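Phosphatase (Thermotoga maritima, PDB 1NF2) probably acts as a magnesium-dependent phosphatase of the haloacid dehalogenase (HAD) family. Local coordinates at residues D90-I95 against V100-Y105. Sequence-based numbering, arbitrary orientation.
Sequences DIIEYI and VHWQAY
I92 CG1 lies over one face of the six-membered ring of W102. It is 3.8 Å from W102 CH2. The distance from I92 CG1 to the centroid of that ring is 4.2 Å. The approach is 27° off the ring normal, which makes this a CH-pi contact. The methylene meets the outer rim of the benzo ring, near CZ3 and CH2, and the two side chains cross at about a right angle. The first torsion of W102 puts CG between the backbone N and the carbonyl carbon (chi1 61°).

One turn further along the helix, I95 meets V100. I95 CG1 is 3.6 Å from V100 CG2. CG1 of I95 lies anti to the backbone N (chi1 -155°). CD1 continues the chain, anti to CA, and touches the same methyl. These side chains also cross at about a right angle.

The contact joins the end of helix 85-95 to the loop residue V100 and to the start of strand 102-105. This strand lies inside a six-stranded mixed sheet, separate from the sheet that carries the magnesium site. It probably belongs to the cap, the substrate-binding domain of this HAD phosphatase. In the neighbouring strand 147-151, L148 touches I92 and L150 touches I95.

All four touching residues are buried, and no hydrogen bond links the two segments. The helix is therefore held against the strand and the residues leading into it by apolar packing and the CH-pi contact.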
# COMPACT_ATOMS: atom_id res chain seq x y z
N ASP A 90 18.84 -4.89 -15.32
CA ASP A 90 19.28 -3.72 -16.08
C ASP A 90 19.36 -2.48 -15.22
O ASP A 90 20.30 -1.68 -15.34
CB ASP A 90 18.32 -3.43 -17.23
CG ASP A 90 18.52 -4.35 -18.41
OD1 ASP A 90 17.90 -4.10 -19.47
OD2 ASP A 90 19.29 -5.33 -18.28
N ILE A 91 18.37 -2.29 -14.34
CA ILE A 91 18.34 -1.13 -13.47
C ILE A 91 19.47 -1.15 -12.46
O ILE A 91 20.11 -0.13 -12.22
CB ILE A 91 16.98 -1.04 -12.72
CG1 ILE A 91 15.86 -0.75 -13.73
CG2 ILE A 91 17.04 0.05 -11.65
CD1 ILE A 91 14.46 -0.72 -13.11
N ILE A 92 19.72 -2.32 -11.87
CA ILE A 92 20.79 -2.46 -10.88
C ILE A 92 22.18 -2.27 -11.50
O ILE A 92 23.03 -1.59 -10.92
CB ILE A 92 20.72 -3.84 -10.17
CG1 ILE A 92 19.84 -3.75 -8.92
CG2 ILE A 92 22.11 -4.30 -9.75
CD1 ILE A 92 18.43 -3.31 -9.19
N GLU A 93 22.41 -2.88 -12.66
CA GLU A 93 23.70 -2.74 -13.32
C GLU A 93 23.92 -1.30 -13.77
O GLU A 93 25.05 -0.82 -13.83
CB GLU A 93 23.80 -3.70 -14.51
CG GLU A 93 23.98 -5.15 -14.08
CD GLU A 93 24.06 -6.12 -15.24
OE1 GLU A 93 24.28 -7.32 -14.98
OE2 GLU A 93 23.89 -5.68 -16.40
N TYR A 94 22.83 -0.59 -14.04
CA TYR A 94 22.90 0.80 -14.46
C TYR A 94 23.18 1.71 -13.26
O TYR A 94 23.97 2.65 -13.33
CB TYR A 94 21.57 1.20 -15.08
CG TYR A 94 21.53 2.58 -15.70
CD1 TYR A 94 21.78 2.76 -17.07
CD2 TYR A 94 21.21 3.70 -14.94
CE1 TYR A 94 21.70 4.02 -17.66
CE2 TYR A 94 21.13 4.96 -15.52
CZ TYR A 94 21.38 5.12 -16.87
OH TYR A 94 21.29 6.37 -17.44
N ILE A 95 22.52 1.41 -12.14
CA ILE A 95 22.61 2.20 -10.93
C ILE A 95 23.87 2.03 -10.06
O ILE A 95 24.29 2.97 -9.39
CB ILE A 95 21.37 1.94 -10.06
CG1 ILE A 95 21.10 3.14 -9.16
CG2 ILE A 95 21.57 0.70 -9.22
CD1 ILE A 95 19.89 2.94 -8.29
N VAL A 100 25.30 4.75 -5.28
CA VAL A 100 24.15 5.27 -4.56
C VAL A 100 23.78 4.31 -3.43
O VAL A 100 24.37 3.23 -3.30
CB VAL A 100 22.93 5.40 -5.49
CG1 VAL A 100 23.23 6.38 -6.61
CG2 VAL A 100 22.56 4.04 -6.05
N HIS A 101 22.82 4.71 -2.62
CA HIS A 101 22.36 3.87 -1.52
C HIS A 101 20.98 3.32 -1.88
O HIS A 101 19.98 4.03 -1.81
CB HIS A 101 22.32 4.67 -0.22
CG HIS A 101 23.68 5.03 0.30
ND1 HIS A 101 24.62 4.09 0.64
CD2 HIS A 101 24.26 6.24 0.52
CE1 HIS A 101 25.73 4.69 1.04
NE2 HIS A 101 25.53 6.00 0.98
N TRP A 102 20.95 2.06 -2.27
CA TRP A 102 19.71 1.43 -2.66
C TRP A 102 19.38 0.22 -1.81
O TRP A 102 20.26 -0.44 -1.26
CB TRP A 102 19.76 1.01 -4.13
CG TRP A 102 20.85 0.03 -4.43
CD1 TRP A 102 22.19 0.28 -4.52
CD2 TRP A 102 20.68 -1.37 -4.70
NE1 TRP A 102 22.87 -0.87 -4.82
CE2 TRP A 102 21.97 -1.90 -4.94
CE3 TRP A 102 19.57 -2.22 -4.75
CZ2 TRP A 102 22.18 -3.25 -5.23
CZ3 TRP A 102 19.78 -3.56 -5.05
CH2 TRP A 102 21.07 -4.06 -5.29
N GLN A 103 18.08 -0.07 -1.73
CA GLN A 103 17.55 -1.19 -0.98
C GLN A 103 16.53 -1.89 -1.86
O GLN A 103 16.04 -1.31 -2.83
CB GLN A 103 16.90 -0.67 0.30
CG GLN A 103 15.99 0.53 0.07
CD GLN A 103 15.47 1.12 1.37
OE1 GLN A 103 16.26 1.50 2.24
NE2 GLN A 103 14.15 1.20 1.51
N ALA A 104 16.20 -3.14 -1.54
CA ALA A 104 15.24 -3.87 -2.35
C ALA A 104 14.22 -4.63 -1.52
O ALA A 104 14.53 -5.15 -0.45
CB ALA A 104 15.99 -4.85 -3.26
N TYR A 105 12.99 -4.69 -2.02
CA TYR A 105 11.90 -5.41 -1.37
C TYR A 105 11.76 -6.74 -2.08
O TYR A 105 11.23 -6.81 -3.19
CB TYR A 105 10.61 -4.61 -1.48
CG TYR A 105 10.55 -3.43 -0.54
CD1 TYR A 105 10.09 -3.58 0.77
CD2 TYR A 105 10.94 -2.16 -0.95
CE1 TYR A 105 10.02 -2.50 1.64
CE2 TYR A 105 10.88 -1.06 -0.09
CZ TYR A 105 10.41 -1.24 1.21
OH TYR A 105 10.33 -0.18 2.07